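Local coordinates for mandelate racemase/muconate lactonizing enzyme-like protein (Rubrobacter xylanophilus DSM 9941, PDB 2QQ6) that binds magnesium and belongs to the enolase superfamily, probably acting as a lyase related to mandelate racemase and muconate lactonizing enzyme, at residues B[185-193]-B[220-229]. Residues are numbered along the deposited sequence; the frame is centred on the assembly and turned at random.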
loop_
_atom_site.group_PDB
_atom_site.type_symbol
_atom_site.label_atom_id
_atom_site.label_comp_id
_atom_site.label_asym_id
_atom_site.label_seq_id
_atom_site.Cartn_x
_atom_site.Cartn_y
_atom_site.Cartn_z
ATOM N N ASN B 185 -21.533 -7.752 6.747
ATOM C CA ASN B 185 -21.858 -6.488 7.394
ATOM C C ASN B 185 -21.071 -6.548 8.702
ATOM O O ASN B 185 -20.441 -7.574 9.005
ATOM C CB ASN B 185 -23.361 -6.333 7.674
ATOM C CG ASN B 185 -23.971 -7.527 8.391
ATOM O OD1 ASN B 185 -23.359 -8.146 9.265
ATOM N ND2 ASN B 185 -25.207 -7.836 8.040
ATOM N N GLY B 186 -21.078 -5.474 9.477
ATOM C CA GLY B 186 -20.322 -5.515 10.716
ATOM C C GLY B 186 -21.207 -5.337 11.918
ATOM O O GLY B 186 -20.800 -4.756 12.921
ATOM N N ALA B 187 -22.423 -5.852 11.812
ATOM C CA ALA B 187 -23.400 -5.725 12.871
ATOM C C ALA B 187 -23.102 -6.651 14.039
ATOM O O ALA B 187 -22.570 -7.729 13.844
ATOM C CB ALA B 187 -24.778 -6.007 12.307
ATOM N N ILE B 188 -23.421 -6.210 15.255
ATOM C CA ILE B 188 -23.220 -7.020 16.465
ATOM C C ILE B 188 -24.608 -7.366 16.957
ATOM O O ILE B 188 -25.412 -6.474 17.191
ATOM C CB ILE B 188 -22.510 -6.241 17.601
ATOM C CG1 ILE B 188 -21.126 -5.774 17.148
ATOM C CG2 ILE B 188 -22.377 -7.123 18.839
ATOM C CD1 ILE B 188 -20.318 -5.137 18.261
ATOM N N SER B 189 -24.886 -8.655 17.111
ATOM C CA SER B 189 -26.198 -9.097 17.550
ATOM C C SER B 189 -26.431 -8.831 19.024
ATOM O O SER B 189 -25.491 -8.582 19.772
ATOM C CB SER B 189 -26.366 -10.585 17.265
ATOM O OG SER B 189 -25.544 -11.357 18.110
ATOM N N PRO B 190 -27.702 -8.867 19.461
ATOM C CA PRO B 190 -28.017 -8.625 20.872
ATOM C C PRO B 190 -27.173 -9.487 21.822
ATOM O O PRO B 190 -26.504 -8.971 22.714
ATOM C CB PRO B 190 -29.509 -8.957 20.943
ATOM C CG PRO B 190 -30.009 -8.500 19.625
ATOM C CD PRO B 190 -28.944 -9.028 18.676
ATOM N N ARG B 191 -27.205 -10.797 21.600
ATOM C CA ARG B 191 -26.475 -11.775 22.410
ATOM C C ARG B 191 -24.948 -11.823 22.209
ATOM O O ARG B 191 -24.207 -12.165 23.127
ATOM C CB ARG B 191 -27.083 -13.160 22.160
ATOM C CG ARG B 191 -26.256 -14.320 22.673
ATOM C CD ARG B 191 -26.796 -15.623 22.124
ATOM N NE ARG B 191 -28.051 -16.016 22.757
ATOM C CZ ARG B 191 -28.813 -17.019 22.334
ATOM N NH1 ARG B 191 -28.453 -17.729 21.266
ATOM N NH2 ARG B 191 -29.926 -17.325 22.990
ATOM N N GLU B 192 -24.496 -11.508 21.000
ATOM C CA GLU B 192 -23.077 -11.469 20.648
ATOM C C GLU B 192 -22.481 -10.286 21.418
ATOM O O GLU B 192 -21.311 -10.284 21.824
ATOM C CB GLU B 192 -22.951 -11.245 19.136
ATOM C CG GLU B 192 -21.553 -11.008 18.590
ATOM C CD GLU B 192 -21.563 -10.499 17.140
ATOM O OE1 GLU B 192 -20.470 -10.334 16.558
ATOM O OE2 GLU B 192 -22.657 -10.261 16.577
ATOM N N HIS B 193 -23.323 -9.281 21.615
ATOM C CA HIS B 193 -22.955 -8.074 22.328
ATOM C C HIS B 193 -22.747 -8.376 23.813
ATOM O O HIS B 193 -21.753 -7.961 24.402
ATOM C CB HIS B 193 -24.065 -7.038 22.150
ATOM C CG HIS B 193 -23.840 -5.765 22.903
ATOM N ND1 HIS B 193 -23.397 -4.610 22.296
ATOM C CD2 HIS B 193 -24.007 -5.465 24.212
ATOM C CE1 HIS B 193 -23.301 -3.653 23.202
ATOM N NE2 HIS B 193 -23.664 -4.145 24.372
ATOM N N ARG B 220 -13.975 -4.318 12.719
ATOM C CA ARG B 220 -14.880 -5.145 11.928
ATOM C C ARG B 220 -16.329 -4.682 11.955
ATOM O O ARG B 220 -17.179 -5.356 11.369
ATOM C CB ARG B 220 -14.893 -6.594 12.444
ATOM C CG ARG B 220 -13.595 -7.144 12.988
ATOM C CD ARG B 220 -12.766 -7.816 11.927
ATOM N NE ARG B 220 -11.705 -8.604 12.539
ATOM C CZ ARG B 220 -10.776 -9.260 11.859
ATOM N NH1 ARG B 220 -10.769 -9.223 10.531
ATOM N NH2 ARG B 220 -9.856 -9.951 12.508
ATOM N N PHE B 221 -16.637 -3.556 12.600
ATOM C CA PHE B 221 -18.045 -3.168 12.706
ATOM C C PHE B 221 -18.544 -1.846 12.161
ATOM O O PHE B 221 -17.785 -0.896 11.962
ATOM C CB PHE B 221 -18.466 -3.300 14.164
ATOM C CG PHE B 221 -17.866 -4.491 14.828
ATOM C CD1 PHE B 221 -16.562 -4.448 15.310
ATOM C CD2 PHE B 221 -18.571 -5.689 14.905
ATOM C CE1 PHE B 221 -15.974 -5.578 15.856
ATOM C CE2 PHE B 221 -17.993 -6.828 15.450
ATOM C CZ PHE B 221 -16.696 -6.776 15.925
ATOM N N ASP B 222 -19.855 -1.820 11.933
ATOM C CA ASP B 222 -20.560 -0.659 11.420
ATOM C C ASP B 222 -20.754 0.382 12.510
ATOM O O ASP B 222 -20.562 0.118 13.696
ATOM C CB ASP B 222 -21.932 -1.055 10.867
ATOM C CG ASP B 222 -22.788 -1.760 11.895
ATOM O OD1 ASP B 222 -22.596 -1.502 13.107
ATOM O OD2 ASP B 222 -23.664 -2.558 11.498
ATOM N N ILE B 223 -21.166 1.566 12.090
ATOM C CA ILE B 223 -21.374 2.659 13.011
ATOM C C ILE B 223 -22.220 2.293 14.230
ATOM O O ILE B 223 -21.777 2.480 15.367
ATOM C CB ILE B 223 -21.983 3.880 12.266
ATOM C CG1 ILE B 223 -20.891 4.572 11.445
ATOM C CG2 ILE B 223 -22.597 4.849 13.249
ATOM C CD1 ILE B 223 -19.802 5.175 12.294
ATOM N N PRO B 224 -23.439 1.751 14.013
ATOM C CA PRO B 224 -24.331 1.371 15.113
ATOM C C PRO B 224 -23.702 0.438 16.151
ATOM O O PRO B 224 -23.720 0.722 17.354
ATOM C CB PRO B 224 -25.509 0.727 14.389
ATOM C CG PRO B 224 -25.553 1.466 13.123
ATOM C CD PRO B 224 -24.103 1.504 12.722
ATOM N N SER B 225 -23.143 -0.673 15.685
ATOM C CA SER B 225 -22.531 -1.628 16.597
ATOM C C SER B 225 -21.374 -0.988 17.380
ATOM O O SER B 225 -21.274 -1.128 18.600
ATOM C CB SER B 225 -22.043 -2.863 15.814
ATOM O OG SER B 225 -23.117 -3.558 15.195
ATOM N N SER B 226 -20.504 -0.275 16.674
ATOM C CA SER B 226 -19.361 0.371 17.304
ATOM C C SER B 226 -19.828 1.271 18.445
ATOM O O SER B 226 -19.361 1.156 19.580
ATOM C CB SER B 226 -18.602 1.201 16.268
ATOM O OG SER B 226 -18.256 0.429 15.137
ATOM N N ILE B 227 -20.770 2.155 18.126
ATOM C CA ILE B 227 -21.318 3.098 19.085
ATOM C C ILE B 227 -21.991 2.430 20.272
ATOM O O ILE B 227 -21.738 2.786 21.422
ATOM C CB ILE B 227 -22.307 4.046 18.394
ATOM C CG1 ILE B 227 -21.565 4.887 17.354
ATOM C CG2 ILE B 227 -22.953 4.948 19.394
ATOM C CD1 ILE B 227 -22.367 6.022 16.790
ATOM N N ARG B 228 -22.846 1.453 20.001
ATOM C CA ARG B 228 -23.532 0.763 21.077
ATOM C C ARG B 228 -22.529 0.024 21.953
ATOM O O ARG B 228 -22.672 0.004 23.176
ATOM C CB ARG B 228 -24.561 -0.225 20.521
ATOM C CG ARG B 228 -25.469 -0.815 21.588
ATOM C CD ARG B 228 -26.341 -1.978 21.096
ATOM N NE ARG B 228 -26.910 -2.703 22.241
ATOM C CZ ARG B 228 -27.523 -3.890 22.186
ATOM N NH1 ARG B 228 -27.676 -4.535 21.025
ATOM N NH2 ARG B 228 -27.969 -4.449 23.312
ATOM N N PHE B 229 -21.505 -0.571 21.346
ATOM C CA PHE B 229 -20.535 -1.301 22.143
ATOM C C PHE B 229 -19.641 -0.363 22.924
ATOM O O PHE B 229 -19.279 -0.652 24.065
ATOM C CB PHE B 229 -19.667 -2.218 21.278
ATOM C CG PHE B 229 -18.732 -3.072 22.082
ATOM C CD1 PHE B 229 -19.225 -4.110 22.865
ATOM C CD2 PHE B 229 -17.366 -2.768 22.148
ATOM C CE1 PHE B 229 -18.378 -4.832 23.709
ATOM C CE2 PHE B 229 -16.498 -3.484 22.997
ATOM C CZ PHE B 229 -17.005 -4.517 23.781
#
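Ser225 OG accepts a hydrogen bond from Ile188 N at 2.7 Å, joining the loop before helix 190-207 to the first turn of helix 223-233. Gly186 O accepts from Asp222 N at 3.2 Å, the donor standing 54° out of the carbonyl plane. Asp222 is the N-cap of helix 223-233. With CG lying between its backbone N and carbonyl carbon (chi1 57°), Asp222 OD1 turns back to accept from Ser225 N at 2.8 Å. Replacing Asp222 by alanine removes this carboxylate and would probably leave Ser225 N without its capping acceptor. The neighbouring helix begins with a capping box: Glu192 OE2 accepts from Ser189 N, while the return bond from Glu192 N to Ser189 OG is less certain. Beside the Ser225 bond, Ile188 places CD1 over the face of the Phe221 ring, a CH-pi contact, and CG1 against Ser225 CB. Farther along, the Arg228 guanidinium stacks flat on His193, planes 12° apart, while Phe229 turns an edge toward the imidazole face in an offset edge-to-face pair. These helices flank successive strands of the enolase-type barrel, whose magnesium is bound by Asp216, Glu242 and Glu268. The chemistry thus implies that one backbone N-H and one backbone carbonyl of the loop are met at the next helix start, by the Ser225 hydroxyl and by Asp222 N, with apolar and stacking contacts filling in alongside.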